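Local coordinates for bacterial bifunctional deaminase-reductase C-terminal domain-containing protein (Corynebacterium diphtheriae, PDB 2P4G) that probably acts as an NADP-dependent reductase of the pyrimidine-reductase type in riboflavin biosynthesis, at residues G55-Q60 against T215-I220; V168-T171 against K177-F180; D181-H184 against K190-I193; E244-S247 against L253-S256. One frame throughout, in Å; residues are numbered along the deposited sequence. Where two conformers were deposited one is given.

Interaction 1. Residues G55-Q60 against T215-I220; sequences GPMGDQ and TIAPNI
The selenomethionine side chain of Met57 overlaps the amide of Asn219, with the two side chains running at about a right angle to each other. Selenium sits close to the amide nitrogen, SE to ND2 3.2 Å, while CG of Met57 lies across the amide, about equally far from OD1 (3.7 Å) and ND2 (3.8 Å) of Asn219. The side chain reaches this position because CG stands anti to the carbonyl carbon (chi1 -81°) and the end of the chain is bent at chi3. The methyl group of Ala217 packs against the root of the same side chain, its CB 4.0 Å from CB of Met57. No hydrogen bond crosses the contact, and Asn219 ND2 is buried with selenium as its close neighbour but no hydrogen-bond partner in the model. The two halves are a short 3-10 turn ahead of helix 60-72, closed by Gly58 N to Gly55 O (2.8 Å), and a break between strands 211-217 and 219-222. That break is an inverse gamma turn centred on Pro218, in which Asn219 N bonds to Ala217 O at 2.6 Å, turning the chain so that Ala217 and Asn219 can both face Met57. Asp59 then caps the start of the helix through OD1 to Asp62 N, and its OD2 bonds to Ser249 OG. Beyond the turn, Asn219 and Ile220 pair in an antiparallel ladder with a strand of the second subunit, and Arg240 of that subunit packs on Pro218 and Asn219.

Interaction 2. Residues V168-T171 against K177-F180; sequences VAPT and KIAF
The pyrrolidine ring of Pro170 is the one ring that takes part across the contact, and it meets Ile178 through a single ring atom: CD lies 4.5 Å from Ile178 CD1, a marginal touch, with Pro170 largely open to solvent. The closer packing is methyl against aliphatic chain. Ala169 points its CB at Ile178 and comes within 3.7 Å of CG1, with CD1 a little farther off at 4.2 Å. Ile178 offers this branch because CG1 stands anti to its own carbonyl carbon, while a chi2 of -78° folds CD1 over so that it can reach both Ala169 and Pro170. Strand 166-169, outermost in the sheet of this chain, leads here into helix 175-184, and the contact closes the loop between them; it is the first half of a beta-alpha-beta crossover that carries the chain to the parallel strand 190-195, farther inside the sheet. Ile178 also packs on Ile141 of the neighbouring strand 139-143, next to which Ala169 is held by backbone bonds with Thr142 and Gln144. In the connecting loop Pro170 O accepts bonds from both Thr173 OG1 and Gln143 NE2.

Interaction 3. Residues D181-H184 against K190-I193; sequences DALH and KISI
Ile191 directs its CD1 methyl at two neighbouring side chains of helix 175-184, the imidazole of His184 and the branched end of Leu183, and crosses both of them obliquely. The nearer partner is the ring, where CE1 of His184 lies 3.6 Å from Ile191 CD1; ND1 follows at 4.1 Å from the same methyl. Leu183 meets that methyl with its own CD1, 4.0 Å away. Ile191 can extend so far from the strand because CG1 stands anti to the carbonyl carbon and chi2 (174°) is fully extended, which places CD1 at the tip of a straight arm. His184 leaves the helix to one side, and its ring then swings back until CE1 meets the methyl. The ring has further neighbours: ND1 makes a weak hydrogen bond with Leu188 O in the turn that leads to strand 190-195, and Phe180, one helical turn earlier, stacks edge-to-face on it. Leu183 lies against Ala75 and Val77 of strand 75-79, and Val77 also receives Ile191, so this end of the helix rests on adjoining parallel strands. Across the contact itself no polar atoms are paired. It is a methyl-centred, non-directional packing, which by itself sets neither the rotation of the imidazole nor a particular tilt of Leu183; the stack with Phe180 and the weak bond to Leu188 are consistent with fixing the ring.

Interaction 4. Residues E244-S247 against L253-S256; sequences EMLS and LIFS
Ser247 and Phe255 form the firm part of this contact, a hydrogen-bonded antiparallel pair with both backbone bonds made: Ser247 N to Phe255 O 2.8 Å and Phe255 N to Ser247 O 2.7 Å. The second is the straighter, 172° at the hydrogen, although its donor lies above the carbonyl plane. Beside this pair Leu246 reaches diagonally past its own partner Ser256 to Ile254, two residues away in the partner strand, its CD1 only 3.3 Å from Ile254 CG2, closer than two methyls normally come. Leu246 has CG anti to the backbone N (chi1 179°), and that brings CD1 over to Ile254. Packing thins toward Met245: Leu246 and Ser256 are a non-hydrogen-bonded pair with CD1 to CB at 4.5 Å, supported by the CA-H...O contact from Ser256 CA to Met245 O at 3.3 Å, and the end of the Met245 side chain leads away. Here Glu244 and Met245 both face Arg257, a classic beta bulge, and Glu244 OE1 makes salt bridges to Arg257 and Arg211. The hairpin of strands 237-248 and 254-260 ends the sheet within this chain. Phe255 packs against helix 60-72, on Thr61, Asp62 and Leu65, whereas the face bearing Leu246 and Ser256 meets Ser248 and Ile254 of the second subunit; strand 211-217 flanks the hairpin, and its Leu214 O bonds Ser256 OG.

Overall arrangement
The four contacts form two touching pairs on one mixed sheet. Interactions 1 and 4, with centres 13 Å apart, adjoin directly: Ile216 N lies 2.8 Å from Ile254 O, a probable hydrogen bond between strands 211-217 and 254-260, and Leu253 CD2 packs 3.5 Å from Met57 O. Both also touch the second subunit. Interactions 2 and 3, centres 12 Å apart, share helix 175-184, and Phe180 CD1 meets Ile191 CD1 at 3.7 Å. Interaction 1 lies across the chain's centre from both, its centre 32 Å from that of interaction 2. A nitrate, probably from the crystallisation liquor, lies about 5 Å from the Asn219 side chain, and a nitrate, not necessarily the same ion, about 4 Å from that of Leu253, which may mark a pocket.

Interaction 1. Residues G55-Q60 against T215-I220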
loop_
_atom_site.group_PDB
_atom_site.type_symbol
_atom_site.label_atom_id
_atom_site.label_comp_id
_atom_site.label_asym_id
_atom_site.label_seq_id
_atom_site.Cartn_x
_atom_site.Cartn_y
_atom_site.Cartn_z
ATOM N N GLY A 55 -11.892 6.635 8.330
ATOM C CA GLY A 55 -11.923 6.693 9.815
ATOM C C GLY A 55 -11.705 5.371 10.539
ATOM O O GLY A 55 -10.788 5.247 11.345
ATOM N N PRO A 56 -12.551 4.371 10.249
ATOM C CA PRO A 56 -12.464 2.995 10.791
ATOM C C PRO A 56 -11.104 2.299 10.724
ATOM O O PRO A 56 -10.826 1.405 11.534
ATOM C CB PRO A 56 -13.493 2.225 9.944
ATOM C CG PRO A 56 -14.546 3.263 9.651
ATOM C CD PRO A 56 -13.746 4.546 9.397
HETATM N N MSE A 57 -10.280 2.665 9.750
HETATM C CA MSE A 57 -8.934 2.132 9.673
HETATM C C MSE A 57 -8.005 2.770 10.697
HETATM O O MSE A 57 -7.053 2.144 11.130
HETATM C CB MSE A 57 -8.378 2.281 8.267
HETATM C CG MSE A 57 -8.871 1.192 7.362
HETATM SE SE MSE A 57 -7.842 1.079 5.770
HETATM C CE MSE A 57 -8.559 2.777 4.997
ATOM N N GLY A 58 -8.295 4.002 11.092
ATOM C CA GLY A 58 -7.432 4.735 11.999
ATOM C C GLY A 58 -7.641 4.292 13.419
ATOM O O GLY A 58 -8.664 3.694 13.743
ATOM N N ASP A 59 -6.649 4.566 14.259
ATOM C CA ASP A 59 -6.785 4.396 15.703
ATOM C C ASP A 59 -6.564 5.769 16.335
ATOM O O ASP A 59 -6.569 6.782 15.631
ATOM C CB ASP A 59 -5.831 3.314 16.251
ATOM C CG ASP A 59 -4.355 3.682 16.107
ATOM O OD1 ASP A 59 -4.033 4.744 15.546
ATOM O OD2 ASP A 59 -3.509 2.884 16.550
ATOM N N GLN A 60 -6.387 5.810 17.650
ATOM C CA GLN A 60 -6.246 7.070 18.352
ATOM C C GLN A 60 -4.942 7.754 18.021
ATOM O O GLN A 60 -4.902 8.956 17.899
ATOM C CB GLN A 60 -6.343 6.876 19.872
ATOM C CG GLN A 60 -6.523 8.203 20.615
ATOM C CD GLN A 60 -7.675 9.035 20.055
ATOM O OE1 GLN A 60 -8.822 8.589 20.055
ATOM N NE2 GLN A 60 -7.370 10.243 19.561
ATOM N N THR A 215 -0.086 6.637 6.893
ATOM C CA THR A 215 -0.380 5.615 7.869
ATOM C C THR A 215 -0.806 4.367 7.113
ATOM O O THR A 215 -1.685 4.437 6.263
ATOM C CB THR A 215 -1.543 6.044 8.776
ATOM O OG1 THR A 215 -1.203 7.288 9.395
ATOM C CG2 THR A 215 -1.869 4.953 9.844
ATOM N N ILE A 216 -0.182 3.234 7.433
ATOM C CA ILE A 216 -0.509 1.948 6.813
ATOM C C ILE A 216 -1.170 1.078 7.860
ATOM O O ILE A 216 -0.553 0.701 8.874
ATOM C CB ILE A 216 0.719 1.252 6.263
ATOM C CG1 ILE A 216 1.447 2.203 5.300
ATOM C CG2 ILE A 216 0.303 -0.067 5.576
ATOM C CD1 ILE A 216 2.906 1.994 5.211
ATOM N N ALA A 217 -2.438 0.786 7.596
ATOM C CA ALA A 217 -3.322 0.165 8.550
ATOM C C ALA A 217 -3.212 -1.330 8.382
ATOM O O ALA A 217 -3.056 -1.832 7.261
ATOM C CB ALA A 217 -4.758 0.633 8.332
ATOM N N PRO A 218 -3.263 -2.065 9.509
ATOM C CA PRO A 218 -3.075 -3.500 9.467
ATOM C C PRO A 218 -4.293 -4.213 8.864
ATOM O O PRO A 218 -4.920 -5.050 9.513
ATOM C CB PRO A 218 -2.893 -3.844 10.943
ATOM C CG PRO A 218 -3.760 -2.838 11.653
ATOM C CD PRO A 218 -3.527 -1.582 10.884
ATOM N N ASN A 219 -4.650 -3.876 7.632
ATOM C CA ASN A 219 -5.703 -4.615 6.950
ATOM C C ASN A 219 -5.527 -4.764 5.444
ATOM O O ASN A 219 -4.771 -4.037 4.808
ATOM C CB ASN A 219 -7.104 -4.107 7.331
ATOM C CG ASN A 219 -7.187 -2.620 7.422
ATOM O OD1 ASN A 219 -7.396 -2.050 8.507
ATOM N ND2 ASN A 219 -7.014 -1.966 6.285
ATOM N N ILE A 220 -6.183 -5.787 4.913
ATOM C CA ILE A 220 -6.192 -6.101 3.485
ATOM C C ILE A 220 -7.605 -5.900 3.006
ATOM O O ILE A 220 -8.509 -6.401 3.612
ATOM C CB ILE A 220 -5.848 -7.566 3.229
ATOM C CG1 ILE A 220 -4.408 -7.854 3.676
ATOM C CG2 ILE A 220 -6.128 -7.920 1.778
ATOM C CD1 ILE A 220 -3.936 -9.259 3.415
#

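Interaction 2. Residues V168-T171 against K177-F180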
loop_
_atom_site.group_PDB
_atom_site.type_symbol
_atom_site.label_atom_id
_atom_site.label_comp_id
_atom_site.label_asym_id
_atom_site.label_seq_id
_atom_site.Cartn_x
_atom_site.Cartn_y
_atom_site.Cartn_z
ATOM N N VAL A 168 -14.402 30.817 -7.427
ATOM C CA VAL A 168 -14.740 30.050 -8.622
ATOM C C VAL A 168 -13.554 30.071 -9.574
ATOM O O VAL A 168 -13.252 31.104 -10.146
ATOM C CB VAL A 168 -15.975 30.647 -9.330
ATOM C CG1 VAL A 168 -16.334 29.830 -10.578
ATOM C CG2 VAL A 168 -17.138 30.722 -8.355
ATOM N N ALA A 169 -12.864 28.948 -9.708
ATOM C CA ALA A 169 -11.811 28.805 -10.715
ATOM C C ALA A 169 -12.432 28.811 -12.113
ATOM O O ALA A 169 -13.556 28.362 -12.286
ATOM C CB ALA A 169 -11.019 27.510 -10.488
ATOM N N PRO A 170 -11.733 29.381 -13.110
ATOM C CA PRO A 170 -12.138 29.202 -14.506
ATOM C C PRO A 170 -12.266 27.751 -14.940
ATOM O O PRO A 170 -11.680 26.849 -14.326
ATOM C CB PRO A 170 -11.013 29.885 -15.280
ATOM C CG PRO A 170 -10.541 30.950 -14.347
ATOM C CD PRO A 170 -10.594 30.312 -12.997
ATOM N N THR A 171 -13.030 27.543 -16.010
ATOM C CA THR A 171 -13.279 26.205 -16.555
ATOM C C THR A 171 -11.962 25.509 -16.926
ATOM O O THR A 171 -11.795 24.304 -16.680
ATOM C CB THR A 171 -14.199 26.286 -17.800
ATOM O OG1 THR A 171 -15.382 27.041 -17.481
ATOM C CG2 THR A 171 -14.591 24.886 -18.296
ATOM N N LYS A 177 -4.194 24.152 -7.901
ATOM C CA LYS A 177 -3.306 25.283 -8.186
ATOM C C LYS A 177 -3.958 26.563 -7.682
ATOM O O LYS A 177 -3.312 27.416 -7.063
ATOM C CB LYS A 177 -3.037 25.369 -9.695
ATOM C CG LYS A 177 -2.642 26.745 -10.246
ATOM C CD LYS A 177 -1.200 27.129 -9.917
ATOM C CE LYS A 177 -0.666 28.160 -10.894
ATOM N NZ LYS A 177 0.762 28.466 -10.628
ATOM N N ILE A 178 -5.252 26.685 -7.964
ATOM C CA ILE A 178 -6.031 27.844 -7.568
ATOM C C ILE A 178 -6.088 27.961 -6.043
ATOM O O ILE A 178 -5.884 29.037 -5.483
ATOM C CB ILE A 178 -7.464 27.759 -8.138
ATOM C CG1 ILE A 178 -7.440 27.953 -9.661
ATOM C CG2 ILE A 178 -8.390 28.808 -7.459
ATOM C CD1 ILE A 178 -7.304 29.374 -10.087
ATOM N N ALA A 179 -6.376 26.852 -5.376
ATOM C CA ALA A 179 -6.454 26.849 -3.926
ATOM C C ALA A 179 -5.105 27.248 -3.360
ATOM O O ALA A 179 -5.027 28.075 -2.462
ATOM C CB ALA A 179 -6.849 25.476 -3.414
ATOM N N PHE A 180 -4.064 26.622 -3.901
ATOM C CA PHE A 180 -2.678 26.799 -3.474
ATOM C C PHE A 180 -2.337 28.290 -3.543
ATOM O O PHE A 180 -1.871 28.859 -2.562
ATOM C CB PHE A 180 -1.787 25.931 -4.380
ATOM C CG PHE A 180 -0.365 25.704 -3.882
ATOM C CD1 PHE A 180 -0.113 24.898 -2.774
ATOM C CD2 PHE A 180 0.732 26.225 -4.599
ATOM C CE1 PHE A 180 1.208 24.662 -2.342
ATOM C CE2 PHE A 180 2.054 25.991 -4.181
ATOM C CZ PHE A 180 2.293 25.205 -3.049
#

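Interaction 3. Residues D181-H184 against K190-I193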
loop_
_atom_site.group_PDB
_atom_site.type_symbol
_atom_site.label_atom_id
_atom_site.label_comp_id
_atom_site.label_asym_id
_atom_site.label_seq_id
_atom_site.Cartn_x
_atom_site.Cartn_y
_atom_site.Cartn_z
ATOM N N ASP A 181 -2.639 28.922 -4.677
ATOM C CA ASP A 181 -2.423 30.359 -4.862
ATOM C C ASP A 181 -3.282 31.226 -3.939
ATOM O O ASP A 181 -2.778 32.194 -3.352
ATOM C CB ASP A 181 -2.681 30.766 -6.325
ATOM C CG ASP A 181 -1.736 30.067 -7.312
ATOM O OD1 ASP A 181 -0.729 29.451 -6.887
ATOM O OD2 ASP A 181 -2.018 30.116 -8.524
ATOM N N ALA A 182 -4.575 30.906 -3.837
ATOM C CA ALA A 182 -5.489 31.644 -2.951
ATOM C C ALA A 182 -4.978 31.639 -1.508
ATOM O O ALA A 182 -5.107 32.627 -0.793
ATOM C CB ALA A 182 -6.911 31.047 -2.997
ATOM N N LEU A 183 -4.406 30.505 -1.094
ATOM C CA LEU A 183 -3.899 30.342 0.263
ATOM C C LEU A 183 -2.556 31.051 0.434
ATOM O O LEU A 183 -2.325 31.699 1.450
ATOM C CB LEU A 183 -3.783 28.866 0.632
ATOM C CG LEU A 183 -5.101 28.125 0.879
ATOM C CD1 LEU A 183 -4.882 26.605 0.910
ATOM C CD2 LEU A 183 -5.743 28.570 2.171
ATOM N N HIS A 184 -1.678 30.938 -0.550
ATOM C CA HIS A 184 -0.411 31.668 -0.490
ATOM C C HIS A 184 -0.658 33.151 -0.500
ATOM O O HIS A 184 -0.078 33.864 0.303
ATOM C CB HIS A 184 0.523 31.295 -1.637
ATOM C CG HIS A 184 1.091 29.923 -1.516
ATOM N ND1 HIS A 184 1.041 29.209 -0.341
ATOM C CD2 HIS A 184 1.725 29.133 -2.412
ATOM C CE1 HIS A 184 1.611 28.033 -0.519
ATOM N NE2 HIS A 184 2.036 27.960 -1.767
ATOM N N LYS A 190 1.905 26.909 5.363
ATOM C CA LYS A 190 1.965 25.485 5.675
ATOM C C LYS A 190 0.614 24.902 5.312
ATOM O O LYS A 190 -0.389 25.263 5.913
ATOM C CB LYS A 190 2.246 25.239 7.164
ATOM C CG LYS A 190 3.505 25.891 7.710
ATOM C CD LYS A 190 4.737 25.248 7.165
ATOM C CE LYS A 190 5.981 26.090 7.450
ATOM N NZ LYS A 190 6.615 25.789 8.767
ATOM N N ILE A 191 0.577 24.025 4.310
ATOM C CA ILE A 191 -0.686 23.495 3.833
ATOM C C ILE A 191 -0.722 21.993 4.023
ATOM O O ILE A 191 0.171 21.286 3.591
ATOM C CB ILE A 191 -0.943 23.852 2.358
ATOM C CG1 ILE A 191 -0.903 25.375 2.162
ATOM C CG2 ILE A 191 -2.309 23.259 1.889
ATOM C CD1 ILE A 191 -1.003 25.840 0.697
ATOM N N SER A 192 -1.757 21.505 4.692
ATOM C CA SER A 192 -1.941 20.074 4.848
ATOM C C SER A 192 -3.048 19.666 3.879
ATOM O O SER A 192 -4.109 20.278 3.873
ATOM C CB SER A 192 -2.293 19.745 6.298
ATOM O OG SER A 192 -2.688 18.388 6.457
ATOM N N ILE A 193 -2.784 18.673 3.028
ATOM C CA ILE A 193 -3.820 18.110 2.162
ATOM C C ILE A 193 -4.261 16.826 2.833
ATOM O O ILE A 193 -3.462 15.888 2.962
ATOM C CB ILE A 193 -3.318 17.811 0.730
ATOM C CG1 ILE A 193 -2.856 19.113 0.061
ATOM C CG2 ILE A 193 -4.426 17.055 -0.112
ATOM C CD1 ILE A 193 -2.235 18.914 -1.359
#

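Interaction 4. Residues E244-S247 against L253-S256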
loop_
_atom_site.group_PDB
_atom_site.type_symbol
_atom_site.label_atom_id
_atom_site.label_comp_id
_atom_site.label_asym_id
_atom_site.label_seq_id
_atom_site.Cartn_x
_atom_site.Cartn_y
_atom_site.Cartn_z
ATOM N N GLU A 244 11.776 9.339 5.950
ATOM C CA GLU A 244 12.389 10.182 6.967
ATOM C C GLU A 244 12.112 9.715 8.395
ATOM O O GLU A 244 12.957 9.875 9.276
ATOM C CB GLU A 244 11.878 11.596 6.815
ATOM C CG GLU A 244 12.373 12.340 5.603
ATOM C CD GLU A 244 11.798 13.748 5.536
ATOM O OE1 GLU A 244 10.797 14.028 6.225
ATOM O OE2 GLU A 244 12.343 14.571 4.790
HETATM N N MSE A 245 10.924 9.168 8.613
HETATM C CA MSE A 245 10.433 8.811 9.938
HETATM C C MSE A 245 9.638 7.547 9.789
HETATM O O MSE A 245 8.837 7.452 8.889
HETATM C CB MSE A 245 9.449 9.851 10.466
HETATM C CG MSE A 245 9.996 11.214 10.762
HETATM SE SE MSE A 245 10.997 11.240 12.436
HETATM C CE MSE A 245 9.526 10.831 13.617
ATOM N N LEU A 246 9.826 6.606 10.694
ATOM C CA LEU A 246 9.035 5.394 10.722
ATOM C C LEU A 246 8.691 5.026 12.157
ATOM O O LEU A 246 9.560 4.991 13.015
ATOM C CB LEU A 246 9.809 4.249 10.100
ATOM C CG LEU A 246 9.120 2.891 10.066
ATOM C CD1 LEU A 246 7.866 2.984 9.203
ATOM C CD2 LEU A 246 10.114 1.851 9.552
ATOM N N SER A 247 7.430 4.693 12.380
ATOM C CA SER A 247 6.927 4.372 13.695
ATOM C C SER A 247 5.669 3.491 13.571
ATOM O O SER A 247 5.119 3.339 12.480
ATOM C CB SER A 247 6.616 5.690 14.415
ATOM O OG SER A 247 5.856 5.472 15.569
ATOM N N LEU A 253 -0.643 -0.015 13.497
ATOM C CA LEU A 253 -0.648 0.914 12.386
ATOM C C LEU A 253 0.759 1.448 12.213
ATOM O O LEU A 253 1.442 1.720 13.201
ATOM C CB LEU A 253 -1.617 2.077 12.619
ATOM C CG LEU A 253 -3.129 1.834 12.384
ATOM C CD1 LEU A 253 -3.695 0.920 13.450
ATOM C CD2 LEU A 253 -3.880 3.184 12.325
ATOM N N ILE A 254 1.204 1.571 10.963
ATOM C CA ILE A 254 2.561 2.072 10.676
ATOM C C ILE A 254 2.372 3.526 10.316
ATOM O O ILE A 254 1.433 3.883 9.593
ATOM C CB ILE A 254 3.277 1.343 9.516
ATOM C CG1 ILE A 254 3.361 -0.159 9.772
ATOM C CG2 ILE A 254 4.707 1.896 9.286
ATOM C CD1 ILE A 254 3.840 -0.942 8.520
ATOM N N PHE A 255 3.240 4.364 10.869
ATOM C CA PHE A 255 3.254 5.752 10.532
ATOM C C PHE A 255 4.585 6.008 9.873
ATOM O O PHE A 255 5.626 5.628 10.405
ATOM C CB PHE A 255 3.098 6.619 11.773
ATOM C CG PHE A 255 1.866 6.323 12.548
ATOM C CD1 PHE A 255 0.635 6.788 12.113
ATOM C CD2 PHE A 255 1.920 5.568 13.692
ATOM C CE1 PHE A 255 -0.492 6.516 12.808
ATOM C CE2 PHE A 255 0.777 5.301 14.400
ATOM C CZ PHE A 255 -0.432 5.773 13.962
ATOM N N SER A 256 4.530 6.675 8.722
ATOM C CA SER A 256 5.699 6.923 7.897
ATOM C C SER A 256 5.647 8.368 7.418
ATOM O O SER A 256 4.589 8.872 7.096
ATOM C CB SER A 256 5.714 5.977 6.693
ATOM O OG SER A 256 4.638 6.268 5.820
#